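Aromatic-L-amino-acid decarboxylase (Catharanthus roseus, PDB 6EEW) decarboxylates L-tryptophan to tryptamine and 5-hydroxy-L-tryptophan to serotonin, working as a homodimer with pyridoxal 5'-phosphate as its cofactor. Local coordinates at residues Asn91-Asn96 and Ala103-Ala108; Leu321-Asp326 and Ser375-Leu380; Ala399-Phe404 and Leu470-Ser475. One frame throughout, in Å; residues are numbered along the deposited sequence.

How the contacts relate
All three contacts lie in the interior, with only Asp326 of contact 2 partly exposed among the touching residues, yet their chemistry follows their place. Contacts 1 and 2 lie against the second subunit beside the substrate pocket and touch each other: Thr104 OG1 lies 2.8 Å from Leu322 N, probably as a hydrogen bond. Contact 1 is loop on loop, with a methionine as its main bridge; contact 2 sets a lysine against backbone carbonyls. Contact 3, purely apolar, packs a helix on the end of a strand. Helix 375-409 serves both contacts 2 and 3, whose centres are about 22 Å apart. Contact 3 reaches contact 1 through serines, Ser474 OG lying 3.0 Å from Ser94 O in a probable hydrogen bond.

Contact 1: Asn91-Asn96 and Ala103-Ala108; sequences NWMSPN and ATVSSA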
loop_
_atom_site.group_PDB
_atom_site.type_symbol
_atom_site.label_atom_id
_atom_site.label_comp_id
_atom_site.label_asym_id
_atom_site.label_seq_id
_atom_site.Cartn_x
_atom_site.Cartn_y
_atom_site.Cartn_z
ATOM N N ASN A 91 17.532 3.949 -13.356
ATOM C CA ASN A 91 17.269 5.339 -12.999
ATOM C C ASN A 91 15.968 5.816 -13.646
ATOM O O ASN A 91 15.942 6.440 -14.709
ATOM C CB ASN A 91 18.465 6.199 -13.371
ATOM C CG ASN A 91 19.627 6.014 -12.402
ATOM O OD1 ASN A 91 19.546 6.450 -11.254
ATOM N ND2 ASN A 91 20.706 5.374 -12.859
ATOM N N TRP A 92 14.861 5.501 -12.968
ATOM C CA TRP A 92 13.547 5.954 -13.403
ATOM C C TRP A 92 13.458 7.473 -13.484
ATOM O O TRP A 92 12.599 7.994 -14.203
ATOM C CB TRP A 92 12.461 5.422 -12.460
ATOM C CG TRP A 92 12.090 3.976 -12.676
ATOM C CD1 TRP A 92 12.817 2.878 -12.324
ATOM C CD2 TRP A 92 10.892 3.481 -13.293
ATOM N NE1 TRP A 92 12.147 1.730 -12.682
ATOM C CE2 TRP A 92 10.963 2.074 -13.278
ATOM C CE3 TRP A 92 9.763 4.091 -13.855
ATOM C CZ2 TRP A 92 9.957 1.269 -13.809
ATOM C CZ3 TRP A 92 8.761 3.290 -14.376
ATOM C CH2 TRP A 92 8.872 1.897 -14.357
ATOM N N MET A 93 14.296 8.195 -12.741
ATOM C CA MET A 93 14.259 9.653 -12.716
ATOM C C MET A 93 15.136 10.298 -13.779
ATOM O O MET A 93 15.218 11.527 -13.818
ATOM C CB MET A 93 14.681 10.173 -11.339
ATOM C CG MET A 93 13.684 9.897 -10.240
ATOM S SD MET A 93 12.056 10.519 -10.656
ATOM C CE MET A 93 11.283 9.015 -11.258
ATOM N N SER A 94 15.848 9.517 -14.580
ATOM C CA SER A 94 16.712 10.100 -15.592
ATOM C C SER A 94 15.865 10.744 -16.685
ATOM O O SER A 94 14.816 10.206 -17.055
ATOM C CB SER A 94 17.631 9.045 -16.200
ATOM O OG SER A 94 18.410 9.603 -17.248
ATOM N N PRO A 95 16.290 11.890 -17.228
ATOM C CA PRO A 95 15.607 12.433 -18.410
ATOM C C PRO A 95 15.677 11.513 -19.616
ATOM O O PRO A 95 14.968 11.756 -20.603
ATOM C CB PRO A 95 16.339 13.753 -18.666
ATOM C CG PRO A 95 17.677 13.554 -18.099
ATOM C CD PRO A 95 17.468 12.696 -16.866
ATOM N N ASN A 96 16.492 10.462 -19.577
ATOM C CA ASN A 96 16.624 9.553 -20.705
ATOM C C ASN A 96 15.960 8.211 -20.443
ATOM O O ASN A 96 16.215 7.242 -21.164
ATOM C CB ASN A 96 18.097 9.380 -21.059
ATOM C CG ASN A 96 18.730 10.681 -21.533
ATOM O OD1 ASN A 96 18.145 11.418 -22.335
ATOM N ND2 ASN A 96 19.922 10.977 -21.025
ATOM N N ALA A 103 7.201 7.556 -14.146
ATOM C CA ALA A 103 6.644 7.852 -12.834
ATOM C C ALA A 103 7.017 9.295 -12.535
ATOM O O ALA A 103 8.122 9.578 -12.060
ATOM C CB ALA A 103 7.165 6.882 -11.777
ATOM N N THR A 104 6.091 10.205 -12.813
ATOM C CA THR A 104 6.396 11.628 -12.779
ATOM C C THR A 104 6.333 12.162 -11.355
ATOM O O THR A 104 5.598 11.645 -10.512
ATOM C CB THR A 104 5.441 12.394 -13.692
ATOM O OG1 THR A 104 4.097 12.272 -13.204
ATOM C CG2 THR A 104 5.510 11.796 -15.067
ATOM N N VAL A 105 7.119 13.204 -11.088
ATOM C CA VAL A 105 7.313 13.707 -9.733
ATOM C C VAL A 105 7.294 15.232 -9.753
ATOM O O VAL A 105 7.259 15.860 -10.812
ATOM C CB VAL A 105 8.630 13.196 -9.113
ATOM C CG1 VAL A 105 8.669 11.662 -9.119
ATOM C CG2 VAL A 105 9.837 13.782 -9.855
ATOM N N SER A 106 7.308 15.821 -8.556
ATOM C CA SER A 106 7.327 17.268 -8.376
ATOM C C SER A 106 7.737 17.578 -6.942
ATOM O O SER A 106 7.399 16.841 -6.015
ATOM C CB SER A 106 5.965 17.904 -8.659
ATOM O OG SER A 106 5.044 17.568 -7.627
ATOM N N SER A 107 8.394 18.721 -6.753
ATOM C CA SER A 107 8.825 19.068 -5.407
ATOM C C SER A 107 7.643 19.273 -4.465
ATOM O O SER A 107 7.738 18.940 -3.277
ATOM C CB SER A 107 9.719 20.303 -5.438
ATOM O OG SER A 107 9.050 21.395 -6.005
ATOM N N ALA A 108 6.523 19.809 -4.960
ATOM C CA ALA A 108 5.353 19.943 -4.090
ATOM C C ALA A 108 4.949 18.588 -3.530
ATOM O O ALA A 108 4.668 18.454 -2.328
ATOM C CB ALA A 108 4.182 20.582 -4.833
#
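Trp92 and Ala103 mark the closest backbone approach, their CA atoms 7.2 Å apart, between a type I beta turn from Asn91 to Ser94 and the irregular chain that runs into helix 107-119. No hydrogen bond crosses between the segments, so side chains do the joining. Met93 makes the closest approach. Its CG stands opposite the carbonyl carbon (chi1 -70°), and bends at chi2 and chi3 curl the thioether toward Ala103 and Val105. The sulfur meets Val105 tip to tip, almost midway between the two methyls, with Met93 SD 3.9 Å from Val105 CG1. Beyond it the terminal methyl turns to the backbone, where Met93 CE lies 3.3 Å from Ala103 O. Trp92 takes part through the benzene end of its indole: Trp92 CE3 is 4.3 Å from Ala103 CB, and Ala103 N lies at the ring edge, near its plane. The pyrrole nitrogen, by contrast, is hydrogen-bonded to the backbone oxygen of Ser128 of the second subunit, and the bound tryptophan touches the same indole. From that subunit, Val122 packs on Trp92 and Leu119 on Met93. The chemistry is mainly apolar packing: the bent thioether bridges the two loops, its methyl resting on a carbonyl oxygen, while the pocket-lining indole is probably restrained in its rotation by the bond from its nitrogen across the dimer interface.

Contact 2: Leu321-Asp326 and Ser375-Leu380; sequences LLAYLD and SLKLWL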
loop_
_atom_site.group_PDB
_atom_site.type_symbol
_atom_site.label_atom_id
_atom_site.label_comp_id
_atom_site.label_asym_id
_atom_site.label_seq_id
_atom_site.Cartn_x
_atom_site.Cartn_y
_atom_site.Cartn_z
ATOM N N LEU A 321 0.808 12.299 -12.993
ATOM C CA LEU A 321 0.377 13.515 -12.308
ATOM C C LEU A 321 1.304 13.857 -11.149
ATOM O O LEU A 321 0.874 14.358 -10.101
ATOM C CB LEU A 321 -1.071 13.406 -11.823
ATOM C CG LEU A 321 -1.788 14.761 -11.683
ATOM C CD1 LEU A 321 -1.824 15.512 -13.013
ATOM C CD2 LEU A 321 -3.202 14.624 -11.062
ATOM N N LEU A 322 2.605 13.705 -11.365
ATOM C CA LEU A 322 3.618 14.340 -10.534
ATOM C C LEU A 322 3.582 13.869 -9.077
ATOM O O LEU A 322 4.203 14.494 -8.204
ATOM C CB LEU A 322 3.477 15.860 -10.604
ATOM C CG LEU A 322 3.196 16.449 -11.998
ATOM C CD1 LEU A 322 2.947 17.937 -11.872
ATOM C CD2 LEU A 322 4.361 16.196 -12.953
ATOM N N ALA A 323 2.866 12.794 -8.780
ATOM C CA ALA A 323 2.857 12.249 -7.439
ATOM C C ALA A 323 3.956 11.212 -7.366
ATOM O O ALA A 323 4.227 10.502 -8.340
ATOM C CB ALA A 323 1.504 11.625 -7.098
ATOM N N TYR A 324 4.598 11.120 -6.227
ATOM C CA TYR A 324 5.495 9.982 -6.181
ATOM C C TYR A 324 4.675 8.710 -5.982
ATOM O O TYR A 324 3.483 8.760 -5.656
ATOM C CB TYR A 324 6.529 10.170 -5.067
ATOM C CG TYR A 324 7.602 11.209 -5.363
ATOM C CD1 TYR A 324 7.345 12.570 -5.250
ATOM C CD2 TYR A 324 8.883 10.817 -5.735
ATOM C CE1 TYR A 324 8.328 13.507 -5.507
ATOM C CE2 TYR A 324 9.864 11.750 -5.999
ATOM C CZ TYR A 324 9.586 13.083 -5.880
ATOM O OH TYR A 324 10.574 13.995 -6.146
ATOM N N LEU A 325 5.303 7.555 -6.207
ATOM C CA LEU A 325 4.723 6.319 -5.690
ATOM C C LEU A 325 4.608 6.415 -4.175
ATOM O O LEU A 325 5.507 6.937 -3.515
ATOM C CB LEU A 325 5.587 5.112 -6.054
ATOM C CG LEU A 325 5.436 4.452 -7.425
ATOM C CD1 LEU A 325 6.079 5.319 -8.506
ATOM C CD2 LEU A 325 6.012 3.040 -7.408
ATOM N N ASP A 326 3.500 5.934 -3.608
ATOM C CA ASP A 326 2.340 5.400 -4.309
ATOM C C ASP A 326 1.267 6.454 -4.313
ATOM O O ASP A 326 1.237 7.318 -3.432
ATOM C CB ASP A 326 1.766 4.146 -3.632
ATOM C CG ASP A 326 2.685 2.956 -3.710
ATOM O OD1 ASP A 326 3.144 2.651 -4.832
ATOM O OD2 ASP A 326 2.930 2.321 -2.651
ATOM N N SER A 375 -3.570 12.000 1.227
ATOM C CA SER A 375 -4.127 13.080 0.424
ATOM C C SER A 375 -3.293 14.352 0.482
ATOM O O SER A 375 -3.446 15.225 -0.390
ATOM C CB SER A 375 -5.550 13.388 0.895
ATOM O OG SER A 375 -5.535 13.860 2.243
ATOM N N LEU A 376 -2.408 14.465 1.477
ATOM C CA LEU A 376 -1.669 15.706 1.681
ATOM C C LEU A 376 -0.873 16.080 0.439
ATOM O O LEU A 376 -0.910 17.226 -0.022
ATOM C CB LEU A 376 -0.725 15.558 2.874
ATOM C CG LEU A 376 0.075 16.793 3.280
ATOM C CD1 LEU A 376 -0.849 17.902 3.860
ATOM C CD2 LEU A 376 1.201 16.415 4.258
ATOM N N LYS A 377 -0.118 15.128 -0.101
ATOM C CA LYS A 377 0.731 15.461 -1.231
ATOM C C LYS A 377 -0.098 15.811 -2.462
ATOM O O LYS A 377 0.291 16.697 -3.229
ATOM C CB LYS A 377 1.699 14.306 -1.507
ATOM C CG LYS A 377 1.047 13.020 -2.007
ATOM C CD LYS A 377 2.127 12.012 -2.384
ATOM C CE LYS A 377 1.557 10.652 -2.763
ATOM N NZ LYS A 377 2.647 9.671 -3.162
ATOM N N LEU A 378 -1.257 15.168 -2.655
ATOM C CA LEU A 378 -2.119 15.551 -3.777
ATOM C C LEU A 378 -2.624 16.981 -3.618
ATOM O O LEU A 378 -2.602 17.773 -4.570
ATOM C CB LEU A 378 -3.309 14.606 -3.899
ATOM C CG LEU A 378 -3.190 13.328 -4.722
ATOM C CD1 LEU A 378 -4.603 12.797 -4.972
ATOM C CD2 LEU A 378 -2.442 13.568 -6.034
ATOM N N TRP A 379 -3.128 17.309 -2.424
ATOM C CA TRP A 379 -3.529 18.675 -2.114
ATOM C C TRP A 379 -2.415 19.655 -2.437
ATOM O O TRP A 379 -2.650 20.693 -3.065
ATOM C CB TRP A 379 -3.919 18.768 -0.644
ATOM C CG TRP A 379 -4.530 20.062 -0.209
ATOM C CD1 TRP A 379 -5.592 20.703 -0.773
ATOM C CD2 TRP A 379 -4.151 20.844 0.938
ATOM N NE1 TRP A 379 -5.881 21.856 -0.066
ATOM C CE2 TRP A 379 -5.013 21.958 0.991
ATOM C CE3 TRP A 379 -3.156 20.714 1.916
ATOM C CZ2 TRP A 379 -4.915 22.927 1.986
ATOM C CZ3 TRP A 379 -3.059 21.677 2.902
ATOM C CH2 TRP A 379 -3.932 22.770 2.930
ATOM N N LEU A 380 -1.190 19.348 -1.997
ATOM C CA LEU A 380 -0.089 20.261 -2.266
ATOM C C LEU A 380 0.182 20.361 -3.756
ATOM O O LEU A 380 0.506 21.437 -4.239
ATOM C CB LEU A 380 1.182 19.837 -1.530
ATOM C CG LEU A 380 1.435 20.489 -0.160
ATOM C CD1 LEU A 380 0.232 20.233 0.742
ATOM C CD2 LEU A 380 2.700 19.945 0.482
#
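In the large domain of this pyridoxal-phosphate-dependent decarboxylase, the loop 321-326, just after the cofactor lysine, Lys319, packs on helix 375-409 through Lys377. The loop leads on to strand 328-332 of the mixed sheet, and the two backbones come nearest at Ala323 and Leu378, with their CA atoms 7.0 Å apart. Lys377 spans the distance: its CG is tucked over the backbone, flanked by N and C (chi1 67°), and the rest of the chain runs out straight. The ammonium thereby reaches two carbonyls: Lys377 NZ donates to Tyr324 O at 2.8 Å and to Asp326 O at the same length. Both oxygens are approached from above the carbonyl plane, about 50° out of it. A salt bridge to Glu113 adds a third partner, which probably keeps the buried ammonium charged. The two gripped carbonyls belong to the residues either side of Leu325, whose peptide bond to Asp326 is cis, so the lysine probably steadies the chain there. The Tyr324 ring leads away from the helix, its hydroxyl bonded to Tyr42 OH, and Asn120 of the second subunit receives the N-H of Leu325. Next to the ammonium, the methyl of Ala323 packs on the last carbon of the lysine chain, with Ala323 CB 4.4 Å from Lys377 CE.

Contact 3: Ala399-Phe404 and Leu470-Ser475; sequences AMAKMF and LAVGSS. Unlike the reference sequence in segment 399-404: Ala401 (reference Gly).
Val472, Leu470 and Phe404 contribute most of the surface buried where helix 375-409 packs against the end of strand 465-471, a middle strand of the four-stranded antiparallel sheet. The nearest backbones are those of Ala401 and Val472, whose CA atoms are 6.2 Å apart. Closest is a CH-pi contact: Leu470 sets one methyl over the middle of the Phe404 ring, CD2 being 3.4 Å from the ring centroid and only 12° off the ring normal. All six ring carbons of Phe404 lie within 3.9 Å of Leu470 CD2. With CG anti to the backbone N (chi1 178°) the ring lies beside the strand, and chi2 of 88° turns its face to Leu470. Val472 splits its branches between two helix residues. Its CG1 points at Met400, with Val472 CG1 4.1 Å from Met400 CB, while its other methyl faces Ala401, Val472 CG2 lying 4.4 Å from Ala401 CB; Ala401 differs here from the glycine of the reference sequence. Around the ring, Phe427 meets Phe404 edge to face, and Val482 and Ile489 of helix 479-496 pack on it too. An alanine in place of Phe404 would remove the ring and would probably leave the Leu470 methyl without its aromatic partner, opening a gap between helix and sheet. Since no polar bond crosses between the segments, their union rests on apolar burial and on the fit of methyl to ring face.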
loop_
_atom_site.group_PDB
_atom_site.type_symbol
_atom_site.label_atom_id
_atom_site.label_comp_id
_atom_site.label_asym_id
_atom_site.label_seq_id
_atom_site.Cartn_x
_atom_site.Cartn_y
_atom_site.Cartn_z
ATOM N N ALA A 399 3.039 16.957 -26.563
ATOM C CA ALA A 399 3.652 17.681 -27.679
ATOM C C ALA A 399 5.024 17.117 -28.018
ATOM O O ALA A 399 5.369 16.986 -29.199
ATOM C CB ALA A 399 3.754 19.170 -27.357
ATOM N N MET A 400 5.822 16.773 -27.001
ATOM C CA MET A 400 7.115 16.152 -27.284
ATOM C C MET A 400 6.937 14.798 -27.966
ATOM O O MET A 400 7.698 14.448 -28.880
ATOM C CB MET A 400 7.940 16.040 -26.001
ATOM C CG MET A 400 8.550 17.380 -25.563
ATOM S SD MET A 400 9.551 17.329 -24.049
ATOM C CE MET A 400 10.986 16.441 -24.621
ATOM N N ALA A 401 5.905 14.041 -27.576
ATOM C CA ALA A 401 5.654 12.765 -28.238
ATOM C C ALA A 401 5.182 12.953 -29.680
ATOM O O ALA A 401 5.602 12.216 -30.578
ATOM C CB ALA A 401 4.630 11.960 -27.443
ATOM N N LYS A 402 4.278 13.907 -29.916
ATOM C CA LYS A 402 3.829 14.192 -31.279
ATOM C C LYS A 402 5.002 14.593 -32.158
ATOM O O LYS A 402 5.117 14.156 -33.312
ATOM C CB LYS A 402 2.768 15.292 -31.244
ATOM C CG LYS A 402 1.953 15.477 -32.513
ATOM C CD LYS A 402 0.862 16.517 -32.275
ATOM C CE LYS A 402 -0.040 16.708 -33.493
ATOM N NZ LYS A 402 0.698 17.268 -34.647
ATOM N N MET A 403 5.877 15.446 -31.628
ATOM C CA MET A 403 7.097 15.827 -32.329
ATOM C C MET A 403 7.945 14.603 -32.671
ATOM O O MET A 403 8.447 14.473 -33.797
ATOM C CB MET A 403 7.865 16.822 -31.457
ATOM C CG MET A 403 9.103 17.444 -32.047
ATOM S SD MET A 403 9.782 18.652 -30.880
ATOM C CE MET A 403 10.259 17.593 -29.511
ATOM N N PHE A 404 8.135 13.695 -31.697
ATOM C CA PHE A 404 8.929 12.496 -31.973
ATOM C C PHE A 404 8.281 11.625 -33.044
ATOM O O PHE A 404 8.972 11.064 -33.906
ATOM C CB PHE A 404 9.147 11.668 -30.706
ATOM C CG PHE A 404 9.914 10.403 -30.966
ATOM C CD1 PHE A 404 11.299 10.404 -30.932
ATOM C CD2 PHE A 404 9.251 9.225 -31.301
ATOM C CE1 PHE A 404 12.011 9.255 -31.201
ATOM C CE2 PHE A 404 9.957 8.070 -31.572
ATOM C CZ PHE A 404 11.341 8.081 -31.517
ATOM N N LEU A 470 8.384 4.505 -27.093
ATOM C CA LEU A 470 8.958 5.702 -26.494
ATOM C C LEU A 470 7.896 6.302 -25.582
ATOM O O LEU A 470 6.910 6.876 -26.057
ATOM C CB LEU A 470 9.408 6.700 -27.554
ATOM C CG LEU A 470 10.309 7.783 -26.964
ATOM C CD1 LEU A 470 11.726 7.221 -26.710
ATOM C CD2 LEU A 470 10.324 9.043 -27.852
ATOM N N ALA A 471 8.093 6.146 -24.278
ATOM C CA ALA A 471 7.146 6.617 -23.271
ATOM C C ALA A 471 7.694 7.931 -22.728
ATOM O O ALA A 471 8.510 7.960 -21.802
ATOM C CB ALA A 471 6.948 5.569 -22.181
ATOM N N VAL A 472 7.268 9.025 -23.339
ATOM C CA VAL A 472 7.745 10.345 -22.957
ATOM C C VAL A 472 6.996 10.810 -21.718
ATOM O O VAL A 472 5.808 10.517 -21.546
ATOM C CB VAL A 472 7.585 11.334 -24.121
ATOM C CG1 VAL A 472 8.076 12.698 -23.707
ATOM C CG2 VAL A 472 8.348 10.833 -25.337
ATOM N N GLY A 473 7.692 11.512 -20.835
ATOM C CA GLY A 473 7.020 12.065 -19.679
ATOM C C GLY A 473 7.854 12.178 -18.422
ATOM O O GLY A 473 7.508 12.974 -17.544
ATOM N N SER A 474 8.967 11.451 -18.335
ATOM C CA SER A 474 9.831 11.554 -17.165
ATOM C C SER A 474 10.127 13.019 -16.859
ATOM O O SER A 474 10.529 13.788 -17.742
ATOM C CB SER A 474 11.129 10.778 -17.403
ATOM O OG SER A 474 11.980 10.826 -16.271
ATOM N N SER A 475 9.932 13.398 -15.592
ATOM C CA SER A 475 9.831 14.816 -15.260
ATOM C C SER A 475 11.026 15.624 -15.742
ATOM O O SER A 475 10.860 16.784 -16.136
ATOM C CB SER A 475 9.631 15.000 -13.760
ATOM O OG SER A 475 8.382 14.452 -13.349
#